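Local coordinates for glycosyl hydrolase family 2, TIM barrel domain protein (PDB 6DXU) that probably hydrolyses beta-glucuronides, as a gut-bacterial beta-glucuronidase of glycoside hydrolase family 2, at residues D[29-34]-D[196-201]; D[108-113]-D[140-145]; D[752-757]-D[792-797]. All coordinates share one frame; numbering follows the deposited sequence.

Interaction 1: D[29-34]-D[196-201]; sequences NKIRLT and LVYLPE
The CD1 methyl of I31 reaches over to the ring of Y198 and meets CE1 at 3.6 Å. This methyl is the bump on one face of a short antiparallel pairing, and the ring, approached obliquely, is what it leans on. With CG1 set beside the backbone N (chi1 -58°) and the chain extended beyond it, I31 carries its end methyl along the strand toward Y198 and leaves its CB 4.4 Å from CB of L196. L196 is the second bump: its CB settles against the fork of L33, whose CD2 lies 4.0 Å away, so L196 is flanked by I31 and L33 within this contact. Beyond it, the L196 side chain packs on I108 and L110. The other face carries K30 and V197, a non-hydrogen-bonded pair whose side chains run alongside each other, CG of K30 to CG2 of V197 being 4.2 Å; the K30 amino end continues past V197 to a salt bridge with D111.

In the fold, strand 30-32 is one of the two edge strands, within this chain, of the four-stranded antiparallel sheet in the N-terminal sugar-binding domain, and strand 194-199 is its neighbour further in. The two short segments run antiparallel. I31 and L196 exchange both backbone bonds, I31 N to L196 O and L196 N to I31 O, and the Y198 N bond to N29 O extends the pairing by a residue. N29 then replaces a further backbone rung with its side chain: CG sits between the backbone N and the carbonyl carbon (chi1 43°), which turns ND2 onto Y198 O at 2.6 Å. The N-H...O angle is 171° and the acceptor lies in the amide plane, while CD2 of L199 stands 4.0 Å from the same ND2.

Interaction 2: D[108-113]-D[140-145]; sequences IVLDFD and VDITDA
An Asx turn joins strand 138-141 to helix 143-150 where I108 and T143 meet, at an outer strand of the antiparallel sheet in the sugar-binding domain. D141 OD1 forms the turn by accepting from the backbone N of T143 at 2.9 Å, and it takes a second bond from T143 OG1, using the lone pair on the side of the other oxygen. T143 OG1 is thereby oriented to accept from I108 N across the contact, at 2.9 Å and an N-H...O angle of 170°. The hydroxyl thus relays between the aspartate and strand 107-112, standing in for a strand backbone acceptor as the chain turns into the helix. The other carboxylate oxygen, OD2, is held by R107 and Y229.

Further along the strands, L110 and V140 form a hydrogen-bonded pair through two backbone bonds, whereas V109 and D141 are a non-hydrogen-bonded pair, their side chains crossing at about a right angle with CG2 of V109 against CA and CG of D141. I142 N, at the N-cap position, donates to I108 O at 2.8 Å.

On the face shared by L110 and V140, I142 wedges its CD1 methyl between I108 CG2, at 3.8 Å, and L110 CG, at 4.0 Å. Its CG1 lies between the backbone N and the carbonyl carbon (chi1 62°), an orientation that brings CG1 against I108 CG2 at 3.7 Å and leaves CG2 to meet L110. V121 touches L110, and V123 and V128 touch I142, so strands 118-123 and 126-132 back this apolar layer. The methyl CG2 of I142 rests 3.9 Å from CD1 of L110.

Interaction 3: D[752-757]-D[792-797]; sequences VQLIDK and VQAYNG. With BCN (bicine), chain L.
One backbone hydrogen bond ties the two segments: L754 N donates to G797 O at 2.7 Å, with an N-H...O angle of 177°, nearly linear. The same carbonyl oxygen also receives a CA-H...O contact from CA of Q753 at 3.4 Å, so both the amide N-H and the preceding CA of strand 747-755 converge on it. G797 has positive phi (76°), and a CB there would fall too close to Q753 NE2, two independent reasons for a residue without a side chain.

Among the side-chain polar groups, Q753 curls back on its own strand. A bend at chi2 (67°) carries its amide round to L754 O, where NE2 donates at 3.0 Å with the acceptor in the amide plane. NE2 also lies close to G797 O, but at an angle too poor for a bond. Were Q753 an alanine, L754 O would probably lose its side-chain donor and a gap would be likely to open beside G797.

The apolar part is small: CD1 of L754 meets CB of A794 at 3.8 Å, and I769 touches both residues from strand 768-775. The contact thus helps join the two four-stranded antiparallel sheets of the C-terminal domain, to which strands 747-755 and 791-793 respectively belong.

Ligand contacts fall to Q793, on the far side of its segment from Q753. Its extended chain presents NE2 to bicine O21 (2.9 Å) and to bicine O6, both weak bonds, while R523 donates to Q793 OE1 and to A794 O; R523 and D603 also hold the ligand. Chemically, a glycine carbonyl fixes the loop to the strand at one end, and at the other a neutral amide, steadied by an arginine, offers its NH2 group, through two weak bonds, to oxygens of the bound bicine.

How the interactions relate
Interactions 1 and 2 belong to one four-stranded antiparallel sheet of the N-terminal sugar-binding domain, with centres 9 Å apart. Strands 194-199 and 107-112 are its two inner neighbours, so the contacts share a seam: V197 N lies 2.7 Å from V109 O, a probable hydrogen bond, and V197 CG2 packs on D111 CB. Along the chain, interaction 2 is nested inside the loop closed by interaction 1, which brings the domain's first strand beside its last in this sheet. Interaction 3 comes later, in the C-terminal domain on the opposite side of the chain's centre, its nearest atoms about 32 Å away. Interactions 1 and 2 thus build one sheet, while interaction 3 separately joins a bicine pocket residue to another domain's core.

Interaction 1: D[29-34]-D[196-201]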
loop_
_atom_site.group_PDB
_atom_site.type_symbol
_atom_site.label_atom_id
_atom_site.label_comp_id
_atom_site.label_asym_id
_atom_site.label_seq_id
_atom_site.Cartn_x
_atom_site.Cartn_y
_atom_site.Cartn_z
ATOM N N ASN D 29 0.876 -28.168 30.244
ATOM C CA ASN D 29 0.817 -26.711 30.193
ATOM C C ASN D 29 -0.127 -26.211 29.107
ATOM O O ASN D 29 -0.130 -25.004 28.795
ATOM C CB ASN D 29 2.218 -26.160 29.960
ATOM C CG ASN D 29 2.961 -26.946 28.912
ATOM O OD1 ASN D 29 2.825 -28.168 28.833
ATOM N ND2 ASN D 29 3.727 -26.256 28.081
ATOM N N LYS D 30 -0.909 -27.121 28.524
ATOM C CA LYS D 30 -1.780 -26.860 27.385
ATOM C C LYS D 30 -3.223 -26.863 27.872
ATOM O O LYS D 30 -3.716 -27.879 28.373
ATOM C CB LYS D 30 -1.573 -27.934 26.323
ATOM C CG LYS D 30 -2.212 -27.676 24.984
ATOM C CD LYS D 30 -1.501 -28.518 23.936
ATOM C CE LYS D 30 -1.884 -28.157 22.517
ATOM N NZ LYS D 30 -0.733 -28.406 21.577
ATOM N N ILE D 31 -3.902 -25.742 27.694
ATOM C CA ILE D 31 -5.218 -25.519 28.272
ATOM C C ILE D 31 -6.197 -25.237 27.148
ATOM O O ILE D 31 -6.037 -24.248 26.419
ATOM C CB ILE D 31 -5.184 -24.369 29.286
ATOM C CG1 ILE D 31 -4.169 -24.709 30.381
ATOM C CG2 ILE D 31 -6.571 -24.110 29.849
ATOM C CD1 ILE D 31 -3.684 -23.515 31.162
ATOM N N ARG D 32 -7.182 -26.116 26.978
ATOM C CA ARG D 32 -8.224 -25.852 25.996
ATOM C C ARG D 32 -9.094 -24.697 26.482
ATOM O O ARG D 32 -9.649 -24.749 27.580
ATOM C CB ARG D 32 -9.059 -27.105 25.764
ATOM C CG ARG D 32 -8.362 -28.106 24.883
ATOM C CD ARG D 32 -9.085 -29.462 24.901
ATOM N NE ARG D 32 -8.368 -30.417 24.068
ATOM C CZ ARG D 32 -8.732 -31.687 23.915
ATOM N NH1 ARG D 32 -9.810 -32.146 24.541
ATOM N NH2 ARG D 32 -8.019 -32.490 23.140
ATOM N N LEU D 33 -9.212 -23.652 25.671
ATOM C CA LEU D 33 -10.055 -22.508 26.015
ATOM C C LEU D 33 -11.460 -22.795 25.511
ATOM O O LEU D 33 -11.799 -22.514 24.366
ATOM C CB LEU D 33 -9.498 -21.225 25.405
ATOM C CG LEU D 33 -8.099 -20.851 25.864
ATOM C CD1 LEU D 33 -7.625 -19.603 25.084
ATOM C CD2 LEU D 33 -8.148 -20.556 27.356
ATOM N N THR D 34 -12.288 -23.385 26.364
ATOM C CA THR D 34 -13.620 -23.754 25.923
ATOM C C THR D 34 -14.728 -22.910 26.527
ATOM O O THR D 34 -15.750 -22.706 25.866
ATOM C CB THR D 34 -13.890 -25.234 26.223
ATOM O OG1 THR D 34 -13.798 -25.453 27.628
ATOM C CG2 THR D 34 -12.842 -26.127 25.495
ATOM N N LEU D 196 -4.471 -22.425 25.077
ATOM C CA LEU D 196 -3.540 -21.526 25.729
ATOM C C LEU D 196 -2.350 -22.370 26.155
ATOM O O LEU D 196 -2.507 -23.313 26.935
ATOM C CB LEU D 196 -4.181 -20.838 26.933
ATOM C CG LEU D 196 -3.262 -19.878 27.695
ATOM C CD1 LEU D 196 -2.927 -18.708 26.807
ATOM C CD2 LEU D 196 -3.944 -19.397 28.974
ATOM N N VAL D 197 -1.164 -22.029 25.662
ATOM C CA VAL D 197 0.023 -22.838 25.901
ATOM C C VAL D 197 1.008 -21.984 26.669
ATOM O O VAL D 197 1.498 -20.975 26.153
ATOM C CB VAL D 197 0.650 -23.342 24.591
ATOM C CG1 VAL D 197 1.882 -24.196 24.894
ATOM C CG2 VAL D 197 -0.377 -24.132 23.784
ATOM N N TYR D 198 1.297 -22.382 27.899
ATOM C CA TYR D 198 2.361 -21.753 28.663
ATOM C C TYR D 198 3.667 -22.485 28.389
ATOM O O TYR D 198 3.721 -23.718 28.463
ATOM C CB TYR D 198 2.050 -21.798 30.156
ATOM C CG TYR D 198 0.857 -20.983 30.615
ATOM C CD1 TYR D 198 -0.247 -21.603 31.199
ATOM C CD2 TYR D 198 0.847 -19.591 30.493
ATOM C CE1 TYR D 198 -1.329 -20.861 31.647
ATOM C CE2 TYR D 198 -0.239 -18.839 30.941
ATOM C CZ TYR D 198 -1.322 -19.487 31.518
ATOM O OH TYR D 198 -2.397 -18.751 31.975
ATOM N N LEU D 199 4.720 -21.727 28.105
ATOM C CA LEU D 199 6.033 -22.280 27.829
ATOM C C LEU D 199 7.058 -21.647 28.752
ATOM O O LEU D 199 6.906 -20.485 29.144
ATOM C CB LEU D 199 6.455 -22.022 26.370
ATOM C CG LEU D 199 5.562 -22.662 25.309
ATOM C CD1 LEU D 199 5.951 -22.089 23.950
ATOM C CD2 LEU D 199 5.713 -24.192 25.340
ATOM N N PRO D 200 8.132 -22.378 29.088
ATOM C CA PRO D 200 9.274 -21.742 29.758
ATOM C C PRO D 200 10.080 -20.927 28.756
ATOM O O PRO D 200 9.685 -20.824 27.591
ATOM C CB PRO D 200 10.074 -22.936 30.291
ATOM C CG PRO D 200 9.815 -24.013 29.265
ATOM C CD PRO D 200 8.384 -23.800 28.791
ATOM N N GLU D 201 11.217 -20.376 29.187
ATOM C CA GLU D 201 12.045 -19.556 28.299
ATOM C C GLU D 201 12.460 -20.317 27.048
ATOM O O GLU D 201 12.421 -19.771 25.940
ATOM C CB GLU D 201 13.285 -19.066 29.044
ATOM C CG GLU D 201 13.013 -17.919 29.991
ATOM C CD GLU D 201 14.243 -17.550 30.815
ATOM O OE1 GLU D 201 14.461 -16.342 31.028
ATOM O OE2 GLU D 201 15.007 -18.462 31.214
#

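Interaction 2: D[108-113]-D[140-145]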
loop_
_atom_site.group_PDB
_atom_site.type_symbol
_atom_site.label_atom_id
_atom_site.label_comp_id
_atom_site.label_asym_id
_atom_site.label_seq_id
_atom_site.Cartn_x
_atom_site.Cartn_y
_atom_site.Cartn_z
ATOM N N ILE D 108 3.515 -16.981 26.576
ATOM C CA ILE D 108 2.089 -17.250 26.434
ATOM C C ILE D 108 1.817 -17.408 24.946
ATOM O O ILE D 108 1.976 -16.443 24.178
ATOM C CB ILE D 108 1.239 -16.095 26.994
ATOM C CG1 ILE D 108 1.678 -15.722 28.406
ATOM C CG2 ILE D 108 -0.236 -16.460 26.984
ATOM C CD1 ILE D 108 1.215 -14.321 28.811
ATOM N N VAL D 109 1.378 -18.593 24.533
ATOM C CA VAL D 109 1.150 -18.864 23.122
ATOM C C VAL D 109 -0.296 -19.305 22.938
ATOM O O VAL D 109 -0.795 -20.157 23.685
ATOM C CB VAL D 109 2.127 -19.923 22.577
ATOM C CG1 VAL D 109 1.771 -20.292 21.157
ATOM C CG2 VAL D 109 3.564 -19.405 22.645
ATOM N N LEU D 110 -0.959 -18.737 21.935
ATOM C CA LEU D 110 -2.260 -19.215 21.491
ATOM C C LEU D 110 -2.028 -20.196 20.357
ATOM O O LEU D 110 -1.423 -19.841 19.344
ATOM C CB LEU D 110 -3.144 -18.067 21.010
ATOM C CG LEU D 110 -3.555 -16.999 22.020
ATOM C CD1 LEU D 110 -4.274 -15.843 21.283
ATOM C CD2 LEU D 110 -4.419 -17.587 23.116
ATOM N N ASP D 111 -2.499 -21.426 20.529
ATOM C CA ASP D 111 -2.231 -22.505 19.589
ATOM C C ASP D 111 -3.560 -22.929 18.984
ATOM O O ASP D 111 -4.403 -23.508 19.677
ATOM C CB ASP D 111 -1.533 -23.665 20.310
ATOM C CG ASP D 111 -1.319 -24.876 19.420
ATOM O OD1 ASP D 111 -1.213 -24.707 18.190
ATOM O OD2 ASP D 111 -1.244 -25.997 19.961
ATOM N N PHE D 112 -3.746 -22.644 17.695
ATOM C CA PHE D 112 -4.997 -22.926 16.987
ATOM C C PHE D 112 -4.882 -24.289 16.311
ATOM O O PHE D 112 -4.106 -24.445 15.364
ATOM C CB PHE D 112 -5.275 -21.851 15.931
ATOM C CG PHE D 112 -5.582 -20.479 16.490
ATOM C CD1 PHE D 112 -4.561 -19.635 16.904
ATOM C CD2 PHE D 112 -6.893 -20.021 16.567
ATOM C CE1 PHE D 112 -4.837 -18.366 17.406
ATOM C CE2 PHE D 112 -7.179 -18.733 17.070
ATOM C CZ PHE D 112 -6.153 -17.920 17.491
ATOM N N ASP D 113 -5.680 -25.270 16.763
ATOM C CA ASP D 113 -5.776 -26.527 16.022
ATOM C C ASP D 113 -6.327 -26.300 14.621
ATOM O O ASP D 113 -6.018 -27.064 13.699
ATOM C CB ASP D 113 -6.669 -27.536 16.757
ATOM C CG ASP D 113 -5.976 -28.222 17.919
ATOM O OD1 ASP D 113 -4.870 -27.788 18.306
ATOM O OD2 ASP D 113 -6.566 -29.193 18.460
ATOM N N VAL D 140 0.330 -18.099 17.823
ATOM C CA VAL D 140 0.707 -16.703 18.026
ATOM C C VAL D 140 1.271 -16.573 19.435
ATOM O O VAL D 140 0.579 -16.890 20.407
ATOM C CB VAL D 140 -0.486 -15.746 17.862
ATOM C CG1 VAL D 140 -0.013 -14.296 18.014
ATOM C CG2 VAL D 140 -1.182 -15.962 16.521
ATOM N N ASP D 141 2.505 -16.086 19.553
ATOM C CA ASP D 141 3.070 -15.750 20.865
ATOM C C ASP D 141 2.534 -14.379 21.266
ATOM O O ASP D 141 2.865 -13.376 20.637
ATOM C CB ASP D 141 4.599 -15.733 20.805
ATOM C CG ASP D 141 5.254 -15.590 22.176
ATOM O OD1 ASP D 141 4.682 -14.921 23.050
ATOM O OD2 ASP D 141 6.400 -16.074 22.354
ATOM N N ILE D 142 1.722 -14.315 22.320
ATOM C CA ILE D 142 1.115 -13.048 22.723
ATOM C C ILE D 142 1.781 -12.471 23.962
ATOM O O ILE D 142 1.258 -11.517 24.556
ATOM C CB ILE D 142 -0.401 -13.194 22.938
ATOM C CG1 ILE D 142 -0.685 -14.195 24.075
ATOM C CG2 ILE D 142 -1.056 -13.621 21.647
ATOM C CD1 ILE D 142 -2.179 -14.239 24.534
ATOM N N THR D 143 2.953 -12.993 24.337
ATOM C CA THR D 143 3.628 -12.539 25.552
ATOM C C THR D 143 3.798 -11.024 25.570
ATOM O O THR D 143 3.458 -10.365 26.558
ATOM C CB THR D 143 4.990 -13.219 25.695
ATOM O OG1 THR D 143 4.842 -14.636 25.550
ATOM C CG2 THR D 143 5.587 -12.900 27.067
ATOM N N ASP D 144 4.348 -10.455 24.491
ATOM C CA ASP D 144 4.669 -9.025 24.497
ATOM C C ASP D 144 3.414 -8.162 24.518
ATOM O O ASP D 144 3.363 -7.149 25.228
ATOM C CB ASP D 144 5.537 -8.668 23.293
ATOM C CG ASP D 144 6.935 -9.247 23.389
ATOM O OD1 ASP D 144 7.347 -9.637 24.503
ATOM O OD2 ASP D 144 7.619 -9.333 22.347
ATOM N N ALA D 145 2.387 -8.543 23.759
ATOM C CA ALA D 145 1.158 -7.753 23.762
ATOM C C ALA D 145 0.469 -7.801 25.116
ATOM O O ALA D 145 -0.073 -6.791 25.581
ATOM C CB ALA D 145 0.205 -8.243 22.673
#

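Interaction 3: D[752-757]-D[792-797]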
loop_
_atom_site.group_PDB
_atom_site.type_symbol
_atom_site.label_atom_id
_atom_site.label_comp_id
_atom_site.label_asym_id
_atom_site.label_seq_id
_atom_site.Cartn_x
_atom_site.Cartn_y
_atom_site.Cartn_z
ATOM N N VAL D 752 -45.053 -39.479 11.809
ATOM C CA VAL D 752 -46.000 -39.152 10.751
ATOM C C VAL D 752 -46.086 -40.355 9.830
ATOM O O VAL D 752 -45.055 -40.926 9.455
ATOM C CB VAL D 752 -45.560 -37.903 9.966
ATOM C CG1 VAL D 752 -46.506 -37.641 8.798
ATOM C CG2 VAL D 752 -45.471 -36.705 10.887
ATOM N N GLN D 753 -47.305 -40.739 9.457
ATOM C CA GLN D 753 -47.514 -41.802 8.480
ATOM C C GLN D 753 -48.429 -41.284 7.382
ATOM O O GLN D 753 -49.566 -40.877 7.650
ATOM C CB GLN D 753 -48.107 -43.057 9.137
ATOM C CG GLN D 753 -48.424 -44.173 8.152
ATOM C CD GLN D 753 -47.181 -44.770 7.508
ATOM O OE1 GLN D 753 -46.322 -45.308 8.200
ATOM N NE2 GLN D 753 -47.093 -44.698 6.183
ATOM N N LEU D 754 -47.947 -41.315 6.149
ATOM C CA LEU D 754 -48.786 -40.968 5.011
ATOM C C LEU D 754 -49.710 -42.140 4.681
ATOM O O LEU D 754 -49.267 -43.288 4.585
ATOM C CB LEU D 754 -47.922 -40.610 3.804
ATOM C CG LEU D 754 -47.112 -39.326 3.960
ATOM C CD1 LEU D 754 -45.913 -39.304 3.014
ATOM C CD2 LEU D 754 -48.005 -38.130 3.678
ATOM N N ILE D 755 -50.993 -41.846 4.501
ATOM C CA ILE D 755 -52.003 -42.864 4.238
ATOM C C ILE D 755 -52.818 -42.421 3.037
ATOM O O ILE D 755 -52.851 -41.240 2.687
ATOM C CB ILE D 755 -52.919 -43.086 5.449
ATOM C CG1 ILE D 755 -53.638 -41.778 5.801
ATOM C CG2 ILE D 755 -52.130 -43.645 6.632
ATOM C CD1 ILE D 755 -54.634 -41.900 6.938
ATOM N N ASP D 756 -53.470 -43.384 2.391
ATOM C CA ASP D 756 -54.295 -43.048 1.241
ATOM C C ASP D 756 -55.721 -42.773 1.713
ATOM O O ASP D 756 -56.014 -42.797 2.910
ATOM C CB ASP D 756 -54.230 -44.152 0.184
ATOM C CG ASP D 756 -54.916 -45.454 0.618
ATOM O OD1 ASP D 756 -55.582 -45.511 1.680
ATOM O OD2 ASP D 756 -54.760 -46.441 -0.128
ATOM N N LYS D 757 -56.624 -42.523 0.759
ATOM C CA LYS D 757 -58.004 -42.164 1.092
ATOM C C LYS D 757 -58.738 -43.260 1.861
ATOM O O LYS D 757 -59.735 -42.968 2.532
ATOM C CB LYS D 757 -58.773 -41.822 -0.186
ATOM C CG LYS D 757 -58.989 -43.008 -1.105
ATOM C CD LYS D 757 -59.417 -42.559 -2.493
ATOM C CE LYS D 757 -59.702 -43.752 -3.399
ATOM N NZ LYS D 757 -60.078 -43.338 -4.785
ATOM N N VAL D 792 -38.189 -32.955 5.274
ATOM C CA VAL D 792 -37.542 -34.241 4.998
ATOM C C VAL D 792 -38.465 -35.062 4.108
ATOM O O VAL D 792 -39.687 -35.036 4.274
ATOM C CB VAL D 792 -37.198 -34.982 6.311
ATOM C CG1 VAL D 792 -38.485 -35.447 7.046
ATOM C CG2 VAL D 792 -36.261 -36.172 6.044
ATOM N N GLN D 793 -37.879 -35.782 3.156
ATOM C CA GLN D 793 -38.658 -36.723 2.359
ATOM C C GLN D 793 -39.037 -37.914 3.223
ATOM O O GLN D 793 -38.266 -38.341 4.085
ATOM C CB GLN D 793 -37.866 -37.202 1.136
ATOM C CG GLN D 793 -37.794 -36.219 -0.020
ATOM C CD GLN D 793 -37.052 -36.808 -1.210
ATOM O OE1 GLN D 793 -36.924 -38.024 -1.317
ATOM N NE2 GLN D 793 -36.532 -35.947 -2.095
ATOM N N ALA D 794 -40.247 -38.432 3.016
ATOM C CA ALA D 794 -40.681 -39.594 3.776
ATOM C C ALA D 794 -39.802 -40.801 3.456
ATOM O O ALA D 794 -39.254 -40.925 2.358
ATOM C CB ALA D 794 -42.146 -39.921 3.463
ATOM N N TYR D 795 -39.659 -41.684 4.431
ATOM C CA TYR D 795 -39.040 -42.988 4.216
ATOM C C TYR D 795 -40.130 -44.041 4.382
ATOM O O TYR D 795 -40.618 -44.265 5.493
ATOM C CB TYR D 795 -37.858 -43.227 5.153
ATOM C CG TYR D 795 -37.937 -42.557 6.506
ATOM C CD1 TYR D 795 -37.565 -41.209 6.685
ATOM C CD2 TYR D 795 -38.347 -43.270 7.607
ATOM C CE1 TYR D 795 -37.632 -40.615 7.956
ATOM C CE2 TYR D 795 -38.414 -42.699 8.844
ATOM C CZ TYR D 795 -38.062 -41.376 9.018
ATOM O OH TYR D 795 -38.131 -40.807 10.268
ATOM N N ASN D 796 -40.526 -44.651 3.264
ATOM C CA ASN D 796 -41.623 -45.619 3.223
ATOM C C ASN D 796 -42.895 -45.045 3.851
ATOM O O ASN D 796 -43.592 -45.694 4.643
ATOM C CB ASN D 796 -41.202 -46.931 3.876
ATOM C CG ASN D 796 -40.011 -47.553 3.164
ATOM O OD1 ASN D 796 -38.935 -47.688 3.733
ATOM N ND2 ASN D 796 -40.201 -47.909 1.899
ATOM N N GLY D 797 -43.197 -43.815 3.460
ATOM C CA GLY D 797 -44.397 -43.133 3.894
ATOM C C GLY D 797 -44.375 -42.609 5.310
ATOM O O GLY D 797 -45.408 -42.116 5.780
HETATM N N1 BCN L . -34.220 -37.905 -5.207
HETATM C C1 BCN L . -35.108 -37.723 -6.340
HETATM C C2 BCN L . -36.486 -37.309 -5.829
HETATM O O21 BCN L . -36.748 -37.416 -4.603
HETATM O O22 BCN L . -37.354 -36.868 -6.630
HETATM C C3 BCN L . -33.942 -39.331 -5.072
HETATM C C4 BCN L . -35.110 -40.066 -4.410
HETATM O O4 BCN L . -35.439 -39.447 -3.195
HETATM C C5 BCN L . -32.956 -37.225 -5.494
HETATM C C6 BCN L . -32.928 -35.844 -4.840
HETATM O O6 BCN L . -33.866 -35.820 -3.795
#